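Local coordinates for secretory-abundant heat soluble protein 1 (Ramazzottius varieornatus, PDB 5XNA), which is secreted and acts as a molecular shield when water is lost, forming a non-crystalline amorphous solid on desiccation that underlies tardigrade desiccation tolerance, at residues A[14-19]-A[36-41]; A[22-27]-A[121-126]; A[40-45]-A[55-60]. All blocks are in the same frame, centred on the assembly; numbering follows the deposited sequence.

The three contacts lie where the two short helices of a fatty-acid-binding-protein-like barrel meet its strands, and contacts 2 and 3 share the heptanoic acid bound inside. Contact 1 ties the loop after helix 32-35 to strand 10-19; contact 3 continues from the same Lys40 and Thr41 into the hairpin of strands 42-47 and 52-58, their centres about 11 Å apart. Contact 2, about 13 Å from contact 1 between centres, packs helix 21-27 on strand 118-125, and Asp22 OD1 probably accepts a hydrogen bond from Gly37 N at 3.1 Å. Contacts 2 and 3 are about 18 Å apart between centres; contact 2 meets the carboxylate directly, contact 3 through the magnesium ion bound by His43.

Contact 1 of 3, residues A[14-19]-A[36-41]. With ZN (zinc ion), chain D; EDO (1,2-ethanediol), chain F; EDO (1,2-ethanediol), chain M.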
loop_
_atom_site.group_PDB
_atom_site.type_symbol
_atom_site.label_atom_id
_atom_site.label_comp_id
_atom_site.label_asym_id
_atom_site.label_seq_id
_atom_site.Cartn_x
_atom_site.Cartn_y
_atom_site.Cartn_z
ATOM N N SER A 14 17.389 -2.649 -16.546
ATOM C CA SER A 14 16.424 -3.741 -16.629
ATOM C C SER A 14 17.056 -4.978 -17.267
ATOM O O SER A 14 18.024 -4.892 -18.027
ATOM C CB SER A 14 15.173 -3.321 -17.400
ATOM O OG SER A 14 15.468 -2.924 -18.729
ATOM N N THR A 15 16.497 -6.143 -16.935
ATOM C CA THR A 15 16.977 -7.413 -17.459
ATOM C C THR A 15 15.916 -8.014 -18.380
ATOM O O THR A 15 14.929 -7.363 -18.746
ATOM C CB THR A 15 17.319 -8.361 -16.304
ATOM O OG1 THR A 15 16.119 -8.698 -15.595
ATOM C CG2 THR A 15 18.302 -7.710 -15.340
ATOM N N ASP A 16 16.125 -9.271 -18.769
ATOM C CA ASP A 16 15.084 -10.013 -19.465
ATOM C C ASP A 16 14.011 -10.548 -18.524
ATOM O O ASP A 16 12.955 -10.980 -18.998
ATOM C CB ASP A 16 15.695 -11.180 -20.250
ATOM C CG ASP A 16 16.539 -10.716 -21.421
ATOM O OD1 ASP A 16 16.220 -9.659 -22.003
ATOM O OD2 ASP A 16 17.517 -11.414 -21.762
ATOM N N ARG A 17 14.256 -10.532 -17.215
ATOM C CA ARG A 17 13.318 -11.080 -16.238
ATOM C C ARG A 17 12.212 -10.062 -15.977
ATOM O O ARG A 17 12.481 -8.933 -15.554
ATOM C CB ARG A 17 14.037 -11.434 -14.937
ATOM C CG ARG A 17 15.039 -12.592 -15.036
ATOM C CD ARG A 17 15.741 -12.788 -13.700
ATOM N NE ARG A 17 16.903 -11.919 -13.578
ATOM C CZ ARG A 17 17.460 -11.557 -12.423
ATOM N NH1 ARG A 17 18.522 -10.760 -12.418
ATOM N NH2 ARG A 17 16.952 -11.977 -11.272
ATOM N N ILE A 18 10.970 -10.470 -16.224
ATOM C CA ILE A 18 9.816 -9.595 -16.083
ATOM C C ILE A 18 8.611 -10.502 -15.911
ATOM O O ILE A 18 8.585 -11.616 -16.435
ATOM C CB ILE A 18 9.677 -8.658 -17.309
ATOM C CG1 ILE A 18 8.543 -7.655 -17.107
ATOM C CG2 ILE A 18 9.479 -9.466 -18.591
ATOM C CD1 ILE A 18 8.584 -6.523 -18.103
ATOM N N GLU A 19 7.616 -10.037 -15.159
ATOM C CA GLU A 19 6.490 -10.902 -14.823
ATOM C C GLU A 19 5.193 -10.110 -14.778
ATOM O O GLU A 19 5.061 -9.171 -13.986
ATOM C CB GLU A 19 6.730 -11.613 -13.489
ATOM C CG GLU A 19 5.628 -12.618 -13.136
ATOM C CD GLU A 19 5.882 -13.303 -11.820
ATOM O OE1 GLU A 19 6.777 -14.173 -11.774
ATOM O OE2 GLU A 19 5.197 -12.972 -10.831
ATOM N N GLY A 36 3.914 -1.435 -22.886
ATOM C CA GLY A 36 4.204 -2.798 -22.506
ATOM C C GLY A 36 5.488 -3.304 -23.128
ATOM O O GLY A 36 6.315 -2.540 -23.636
ATOM N N GLY A 37 5.650 -4.612 -23.092
ATOM C CA GLY A 37 6.919 -5.175 -23.475
ATOM C C GLY A 37 7.951 -4.972 -22.381
ATOM O O GLY A 37 7.633 -4.735 -21.210
ATOM N N ASN A 38 9.214 -5.052 -22.781
ATOM C CA ASN A 38 10.326 -5.083 -21.841
ATOM C C ASN A 38 11.480 -4.264 -22.403
ATOM O O ASN A 38 12.603 -4.746 -22.547
ATOM C CB ASN A 38 10.729 -6.536 -21.561
ATOM C CG ASN A 38 11.840 -6.663 -20.530
ATOM O OD1 ASN A 38 11.957 -5.853 -19.604
ATOM N ND2 ASN A 38 12.652 -7.700 -20.676
ATOM N N HIS A 39 11.203 -3.007 -22.747
ATOM C CA HIS A 39 12.237 -2.137 -23.294
ATOM C C HIS A 39 13.251 -1.757 -22.220
ATOM O O HIS A 39 12.911 -1.600 -21.043
ATOM C CB HIS A 39 11.621 -0.867 -23.886
ATOM C CG HIS A 39 10.897 -1.096 -25.176
ATOM N ND1 HIS A 39 11.505 -0.953 -26.405
ATOM C CD2 HIS A 39 9.623 -1.475 -25.427
ATOM C CE1 HIS A 39 10.633 -1.225 -27.359
ATOM N NE2 HIS A 39 9.486 -1.544 -26.790
ATOM N N LYS A 40 14.498 -1.574 -22.654
ATOM C CA LYS A 40 15.592 -1.294 -21.736
ATOM C C LYS A 40 15.274 -0.049 -20.923
ATOM O O LYS A 40 14.974 1.009 -21.482
ATOM C CB LYS A 40 16.895 -1.119 -22.522
ATOM C CG LYS A 40 18.129 -0.783 -21.704
ATOM C CD LYS A 40 18.547 -1.911 -20.748
ATOM C CE LYS A 40 18.658 -3.251 -21.455
ATOM N NZ LYS A 40 19.282 -4.277 -20.575
ATOM N N THR A 41 15.316 -0.190 -19.604
ATOM C CA THR A 41 14.862 0.833 -18.674
ATOM C C THR A 41 15.926 0.996 -17.601
ATOM O O THR A 41 16.503 0.007 -17.147
ATOM C CB THR A 41 13.503 0.443 -18.038
ATOM O OG1 THR A 41 12.511 0.320 -19.067
ATOM C CG2 THR A 41 13.032 1.490 -16.995
HETATM ZN ZN ZN D . 6.015 -13.839 -8.884
HETATM C C1 EDO F . 19.477 -8.061 -20.169
HETATM O O1 EDO F . 20.366 -6.938 -20.258
HETATM C C2 EDO F . 19.963 -9.038 -19.101
HETATM O O2 EDO F . 19.085 -10.171 -19.039
HETATM C C1 EDO M . 9.178 0.190 -20.508
HETATM O O1 EDO M . 8.160 0.909 -21.219
HETATM C C2 EDO M . 8.974 -1.307 -20.715
HETATM O O2 EDO M . 8.957 -1.588 -22.119
HETATM O O HOH W 1 15.256 -5.010 -20.449
HETATM O O HOH W 2 13.118 -6.417 -17.020
#
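The amide of Asn38 meets strand 10-19 with its nitrogen: ND2 gives a hydrogen bond to Thr15 O at 3.0 Å, with the acceptor lying almost in the amide plane and the donor sitting on a lone pair of the carbonyl. Ile18 reaches the same side chain, the two running past each other in opposite directions, and its CD1 lies 3.8 Å from Asn38 OD1. That oxygen is turned to Arg132, which donates to it, so an amide suits the place by offering a donor to one strand and an acceptor to another. The other flat group, the His39 ring, has Gly36 O and the hydroxyl O2 of an ethanediol at its edge, in plane; its ND1 is hydrogen-bonded to Asp60 OD2.

Ser14 joins the loop by three bonds. Its backbone N donates to Thr41 O at 2.9 Å, while Thr41 N returns a bond to Ser14 OG. With chi1 at 60°, OG stands between the backbone N and the carbonyl carbon, and there a short hydroxyl can take the place of a backbone acceptor. Lys40 completes the set: its chain bends at chi2 and chi3, folding back so that NZ donates to Ser14 O at 2.9 Å, tilted 26° from the carbonyl plane, and the same ammonium forms a salt bridge with Glu13. Gly37, with positive phi, adopts backbone angles at which a CB would collide with the preceding carbonyl.

Thr15 OG1 accepts from Arg17 N, an ST turn at the corner of strand 10-19, and is also hydrogen-bonded to Trp133 O of strand 128-136; the whole is characteristic of the junction where the helical lid of an FABP-like barrel returns to the strands.

Contact 2 of 3, residues A[22-27]-A[121-126]; sequences DAFISA and KTYKVG. With SHV (heptanoic acid), chain O.
Apolar packing carries this contact, and its centre is the Phe24 ring. Tyr123 CB sits over the middle of one face in a CH-pi contact, 3.5 Å from the ring centroid and only 10° off the normal. The two aromatic rings themselves meet obliquely, centroids 5.4 Å apart and planes at 52°. Phe24 projects from the helix with CG anti to the backbone N; this chi1 of 169° sends the ring toward the strand, and chi2 turns its face to Tyr123 CB. Two residues on, Val125 CG1 approaches Phe24 CD1 to 3.7 Å and also touches Ala27 CB at 3.8 Å; the small alanine, one helical turn on from Phe24, lets the helix lie close to the branched valine.

The polar interactions are with the bound heptanoic acid. Lys121 runs out fully extended, and NZ donates to heptanoate O1 at 3.1 Å, an ammonium well matched to a carboxylate. Tyr123 OH is hydrogen-bonded to O2 of the same ligand at an unusually short distance, its detail doubtful, and Arg132 gives the ligand a further hydrogen bond. Ligand carbon C6 lies at the edge of the Phe24 ring, so this phenylalanine borders both the strand and the acyl chain.

A lid helix packed through aromatic and aliphatic side chains on a barrel strand, beside the acyl chain of a bound fatty acid, is typical of the fatty-acid-binding-protein fold.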
loop_
_atom_site.group_PDB
_atom_site.type_symbol
_atom_site.label_atom_id
_atom_site.label_comp_id
_atom_site.label_asym_id
_atom_site.label_seq_id
_atom_site.Cartn_x
_atom_site.Cartn_y
_atom_site.Cartn_z
ATOM N N ASP A 22 2.380 -6.693 -18.638
ATOM C CA ASP A 22 1.345 -6.172 -19.528
ATOM C C ASP A 22 -0.031 -6.172 -18.869
ATOM O O ASP A 22 -0.871 -5.325 -19.195
ATOM C CB ASP A 22 1.303 -6.960 -20.841
ATOM C CG ASP A 22 2.538 -6.739 -21.697
ATOM O OD1 ASP A 22 3.293 -5.783 -21.423
ATOM O OD2 ASP A 22 2.739 -7.499 -22.665
ATOM N N ALA A 23 -0.289 -7.105 -17.949
ATOM C CA ALA A 23 -1.539 -7.051 -17.193
ATOM C C ALA A 23 -1.576 -5.829 -16.286
ATOM O O ALA A 23 -2.640 -5.234 -16.081
ATOM C CB ALA A 23 -1.724 -8.324 -16.370
ATOM N N PHE A 24 -0.422 -5.448 -15.725
ATOM C CA PHE A 24 -0.358 -4.238 -14.912
ATOM C C PHE A 24 -0.646 -3.004 -15.756
ATOM O O PHE A 24 -1.449 -2.148 -15.371
ATOM C CB PHE A 24 1.009 -4.119 -14.240
ATOM C CG PHE A 24 1.248 -2.771 -13.600
ATOM C CD1 PHE A 24 0.673 -2.458 -12.372
ATOM C CD2 PHE A 24 2.046 -1.815 -14.228
ATOM C CE1 PHE A 24 0.889 -1.220 -11.778
ATOM C CE2 PHE A 24 2.271 -0.576 -13.641
ATOM C CZ PHE A 24 1.693 -0.278 -12.420
ATOM N N ILE A 25 0.009 -2.899 -16.919
ATOM C CA ILE A 25 -0.218 -1.764 -17.814
ATOM C C ILE A 25 -1.672 -1.716 -18.270
ATOM O O ILE A 25 -2.275 -0.638 -18.367
ATOM C CB ILE A 25 0.749 -1.832 -19.013
ATOM C CG1 ILE A 25 2.192 -1.602 -18.557
ATOM C CG2 ILE A 25 0.344 -0.834 -20.093
ATOM C CD1 ILE A 25 2.430 -0.261 -17.869
ATOM N N SER A 26 -2.259 -2.881 -18.554
ATOM C CA SER A 26 -3.657 -2.927 -18.975
ATOM C C SER A 26 -4.580 -2.443 -17.866
ATOM O O SER A 26 -5.497 -1.651 -18.109
ATOM C CB SER A 26 -4.033 -4.348 -19.400
ATOM O OG SER A 26 -3.259 -4.762 -20.513
ATOM N N ALA A 27 -4.353 -2.917 -16.635
ATOM C CA ALA A 27 -5.185 -2.500 -15.508
ATOM C C ALA A 27 -5.118 -0.994 -15.284
ATOM O O ALA A 27 -6.053 -0.407 -14.725
ATOM C CB ALA A 27 -4.763 -3.248 -14.245
ATOM N N LYS A 121 11.621 -4.822 -8.673
ATOM C CA LYS A 121 10.598 -3.787 -8.598
ATOM C C LYS A 121 9.237 -4.447 -8.726
ATOM O O LYS A 121 8.993 -5.195 -9.680
ATOM C CB LYS A 121 10.761 -2.720 -9.684
ATOM C CG LYS A 121 9.684 -1.625 -9.596
ATOM C CD LYS A 121 9.989 -0.403 -10.457
ATOM C CE LYS A 121 8.966 0.700 -10.207
ATOM N NZ LYS A 121 9.028 1.815 -11.204
ATOM N N THR A 122 8.353 -4.155 -7.785
ATOM C CA THR A 122 6.981 -4.629 -7.842
ATOM C C THR A 122 6.051 -3.458 -8.130
ATOM O O THR A 122 6.178 -2.391 -7.517
ATOM C CB THR A 122 6.598 -5.321 -6.535
ATOM O OG1 THR A 122 7.590 -6.305 -6.213
ATOM C CG2 THR A 122 5.237 -5.989 -6.674
ATOM N N TYR A 123 5.123 -3.660 -9.058
ATOM C CA TYR A 123 4.119 -2.674 -9.435
ATOM C C TYR A 123 2.751 -3.252 -9.095
ATOM O O TYR A 123 2.443 -4.376 -9.498
ATOM C CB TYR A 123 4.174 -2.365 -10.933
ATOM C CG TYR A 123 5.550 -2.162 -11.554
ATOM C CD1 TYR A 123 6.471 -3.212 -11.645
ATOM C CD2 TYR A 123 5.892 -0.948 -12.130
ATOM C CE1 TYR A 123 7.713 -3.037 -12.242
ATOM C CE2 TYR A 123 7.132 -0.763 -12.734
ATOM C CZ TYR A 123 8.038 -1.808 -12.788
ATOM O OH TYR A 123 9.267 -1.618 -13.390
ATOM N N LYS A 124 1.912 -2.489 -8.391
ATOM C CA LYS A 124 0.630 -3.039 -7.967
ATOM C C LYS A 124 -0.463 -1.991 -8.048
ATOM O O LYS A 124 -0.321 -0.898 -7.495
ATOM C CB LYS A 124 0.717 -3.594 -6.541
ATOM C CG LYS A 124 -0.477 -4.430 -6.118
ATOM C CD LYS A 124 -0.270 -4.997 -4.722
ATOM C CE LYS A 124 1.102 -5.636 -4.584
ATOM N NZ LYS A 124 1.356 -6.164 -3.212
ATOM N N VAL A 125 -1.567 -2.336 -8.714
ATOM C CA VAL A 125 -2.719 -1.452 -8.814
ATOM C C VAL A 125 -3.938 -2.322 -8.554
ATOM O O VAL A 125 -4.151 -3.321 -9.248
ATOM C CB VAL A 125 -2.790 -0.718 -10.167
ATOM C CG1 VAL A 125 -2.797 -1.688 -11.380
ATOM C CG2 VAL A 125 -3.947 0.285 -10.193
ATOM N N GLY A 126 -4.675 -2.007 -7.495
ATOM C CA GLY A 126 -5.695 -2.933 -7.024
ATOM C C GLY A 126 -5.143 -4.330 -6.810
ATOM O O GLY A 126 -4.176 -4.522 -6.066
HETATM C C1 SHV O . 9.449 1.172 -15.264
HETATM O O1 SHV O . 9.492 1.880 -14.224
HETATM O O2 SHV O . 9.622 -0.071 -15.172
HETATM C C2 SHV O . 9.189 1.825 -16.623
HETATM C C3 SHV O . 7.717 1.673 -17.006
HETATM C C4 SHV O . 6.897 2.773 -16.335
HETATM C C5 SHV O . 5.406 2.532 -16.569
HETATM C C6 SHV O . 4.647 2.757 -15.260
HETATM C C7 SHV O . 3.316 3.457 -15.524
#

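Contact 3 of 3, residues A[40-45]-A[55-60]. With MG (magnesium ion), chain E; SHV (heptanoic acid), chain O; EDO (1,2-ethanediol), chain F.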
loop_
_atom_site.group_PDB
_atom_site.type_symbol
_atom_site.label_atom_id
_atom_site.label_comp_id
_atom_site.label_asym_id
_atom_site.label_seq_id
_atom_site.Cartn_x
_atom_site.Cartn_y
_atom_site.Cartn_z
ATOM N N LYS A 40 14.498 -1.574 -22.654
ATOM C CA LYS A 40 15.592 -1.294 -21.736
ATOM C C LYS A 40 15.274 -0.049 -20.923
ATOM O O LYS A 40 14.974 1.009 -21.482
ATOM C CB LYS A 40 16.895 -1.119 -22.522
ATOM C CG LYS A 40 18.129 -0.783 -21.704
ATOM C CD LYS A 40 18.547 -1.911 -20.748
ATOM C CE LYS A 40 18.658 -3.251 -21.455
ATOM N NZ LYS A 40 19.282 -4.277 -20.575
ATOM N N THR A 41 15.316 -0.190 -19.604
ATOM C CA THR A 41 14.862 0.833 -18.674
ATOM C C THR A 41 15.926 0.996 -17.601
ATOM O O THR A 41 16.503 0.007 -17.147
ATOM C CB THR A 41 13.503 0.443 -18.038
ATOM O OG1 THR A 41 12.511 0.320 -19.067
ATOM C CG2 THR A 41 13.032 1.490 -16.995
ATOM N N PHE A 42 16.206 2.239 -17.219
ATOM C CA PHE A 42 17.187 2.516 -16.182
ATOM C C PHE A 42 16.517 3.255 -15.040
ATOM O O PHE A 42 15.708 4.164 -15.260
ATOM C CB PHE A 42 18.361 3.350 -16.698
ATOM C CG PHE A 42 19.107 2.709 -17.831
ATOM C CD1 PHE A 42 18.662 2.853 -19.130
ATOM C CD2 PHE A 42 20.259 1.976 -17.593
ATOM C CE1 PHE A 42 19.345 2.267 -20.188
ATOM C CE2 PHE A 42 20.941 1.387 -18.641
ATOM C CZ PHE A 42 20.479 1.535 -19.944
ATOM N N HIS A 43 16.850 2.847 -13.819
ATOM C CA HIS A 43 16.492 3.584 -12.617
ATOM C C HIS A 43 17.792 4.004 -11.952
ATOM O O HIS A 43 18.624 3.153 -11.627
ATOM C CB HIS A 43 15.659 2.735 -11.643
ATOM C CG HIS A 43 14.253 2.492 -12.090
ATOM N ND1 HIS A 43 13.232 3.382 -11.846
ATOM C CD2 HIS A 43 13.694 1.452 -12.751
ATOM C CE1 HIS A 43 12.104 2.910 -12.351
ATOM N NE2 HIS A 43 12.359 1.736 -12.900
ATOM N N LYS A 44 17.975 5.308 -11.767
ATOM C CA LYS A 44 19.123 5.829 -11.034
ATOM C C LYS A 44 18.587 6.574 -9.826
ATOM O O LYS A 44 17.745 7.468 -9.966
ATOM C CB LYS A 44 19.989 6.740 -11.916
ATOM C CG LYS A 44 20.572 6.017 -13.124
ATOM C CD LYS A 44 21.420 6.937 -14.010
ATOM C CE LYS A 44 21.838 6.200 -15.272
ATOM N NZ LYS A 44 22.517 7.085 -16.258
ATOM N N ILE A 45 19.036 6.177 -8.639
ATOM C CA ILE A 45 18.574 6.770 -7.396
ATOM C C ILE A 45 19.792 7.173 -6.587
ATOM O O ILE A 45 20.665 6.337 -6.315
ATOM C CB ILE A 45 17.690 5.806 -6.592
ATOM C CG1 ILE A 45 16.520 5.328 -7.459
ATOM C CG2 ILE A 45 17.205 6.489 -5.338
ATOM C CD1 ILE A 45 15.666 4.195 -6.836
ATOM N N GLN A 55 15.861 9.094 -11.229
ATOM C CA GLN A 55 15.780 9.320 -12.667
ATOM C C GLN A 55 15.371 8.024 -13.340
ATOM O O GLN A 55 16.029 6.995 -13.161
ATOM C CB GLN A 55 17.115 9.800 -13.235
ATOM C CG GLN A 55 16.984 10.231 -14.700
ATOM C CD GLN A 55 18.324 10.440 -15.347
ATOM O OE1 GLN A 55 19.027 9.482 -15.661
ATOM N NE2 GLN A 55 18.698 11.694 -15.533
ATOM N N ILE A 56 14.285 8.071 -14.105
ATOM C CA ILE A 56 13.814 6.923 -14.868
ATOM C C ILE A 56 14.043 7.227 -16.334
ATOM O O ILE A 56 13.635 8.288 -16.817
ATOM C CB ILE A 56 12.324 6.632 -14.609
ATOM C CG1 ILE A 56 12.060 6.450 -13.111
ATOM C CG2 ILE A 56 11.904 5.389 -15.378
ATOM C CD1 ILE A 56 11.581 7.712 -12.414
ATOM N N SER A 57 14.687 6.307 -17.046
ATOM C CA SER A 57 14.926 6.526 -18.466
ATOM C C SER A 57 14.595 5.276 -19.266
ATOM O O SER A 57 14.957 4.162 -18.877
ATOM C CB SER A 57 16.369 6.957 -18.730
ATOM O OG SER A 57 17.277 5.989 -18.290
ATOM N N VAL A 58 13.883 5.475 -20.375
ATOM C CA VAL A 58 13.611 4.441 -21.374
ATOM C C VAL A 58 14.088 5.015 -22.707
ATOM O O VAL A 58 13.309 5.684 -23.409
ATOM C CB VAL A 58 12.121 4.048 -21.425
ATOM C CG1 VAL A 58 11.938 2.801 -22.322
ATOM C CG2 VAL A 58 11.577 3.763 -20.034
ATOM N N PRO A 59 15.351 4.794 -23.080
ATOM C CA PRO A 59 15.893 5.437 -24.289
ATOM C C PRO A 59 15.129 5.120 -25.567
ATOM O O PRO A 59 14.958 6.023 -26.393
ATOM C CB PRO A 59 17.331 4.907 -24.329
ATOM C CG PRO A 59 17.660 4.683 -22.885
ATOM C CD PRO A 59 16.409 4.101 -22.319
ATOM N N ASP A 60 14.663 3.876 -25.758
ATOM C CA ASP A 60 13.878 3.561 -26.956
ATOM C C ASP A 60 12.686 4.490 -27.112
ATOM O O ASP A 60 12.248 4.769 -28.238
ATOM C CB ASP A 60 13.344 2.125 -26.917
ATOM C CG ASP A 60 14.405 1.075 -27.161
ATOM O OD1 ASP A 60 15.514 1.414 -27.616
ATOM O OD2 ASP A 60 14.105 -0.114 -26.906
HETATM MG MG MG E . 11.156 0.291 -13.852
HETATM C C1 SHV O . 9.449 1.172 -15.264
HETATM O O1 SHV O . 9.492 1.880 -14.224
HETATM O O2 SHV O . 9.622 -0.071 -15.172
HETATM C C2 SHV O . 9.189 1.825 -16.623
HETATM C C3 SHV O . 7.717 1.673 -17.006
HETATM C C4 SHV O . 6.897 2.773 -16.335
HETATM C C5 SHV O . 5.406 2.532 -16.569
HETATM C C6 SHV O . 4.647 2.757 -15.260
HETATM C C7 SHV O . 3.316 3.457 -15.524
HETATM C C1 EDO F . 19.477 -8.061 -20.169
HETATM O O1 EDO F . 20.366 -6.938 -20.258
HETATM C C2 EDO F . 19.963 -9.038 -19.101
HETATM O O2 EDO F . 19.085 -10.171 -19.039
HETATM O O HOH W 3 15.042 1.521 -24.199
HETATM O O HOH W 4 15.147 -2.141 -25.448
#
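His43 and Ile56 lie side by side on the inner face of the hairpin, a non-hydrogen-bonded antiparallel pair, and Ile56 CG1 touches His43 ND1 at 3.5 Å. That contact flanks an imidazole whose two nitrogens are both engaged: NE2 binds the magnesium ion at 2.1 Å, and ND1 is hydrogen-bonded to His54. The heptanoate O1 lies in the ring plane at its edge.

On the opposite face Phe42 and Ser57 are a hydrogen-bonded pair, with Ser57 OG 3.3 Å from Phe42 CB. The Phe42 ring crosses Pro59 at about a right angle, its edge meeting Pro59 CG. Lys44 and Gln55 run alongside each other, pointing the same way; the amide nitrogen NE2 of Gln55 goes to Asp66. Four backbone bonds hold this register, among them Phe42 N to Ser57 O at 2.8 Å. At the end of the strand Val58 CG2 packs against Thr41 OG1, a hydroxyl that donates to His39 O.

Magnesium is also bound by heptanoate O1 and O2 and by Tyr134. The hairpin thus presents a neutral nitrogen ligand to a metal that bridges the protein and the carboxylate, and the cation probably helps to offset the ligand's negative charge.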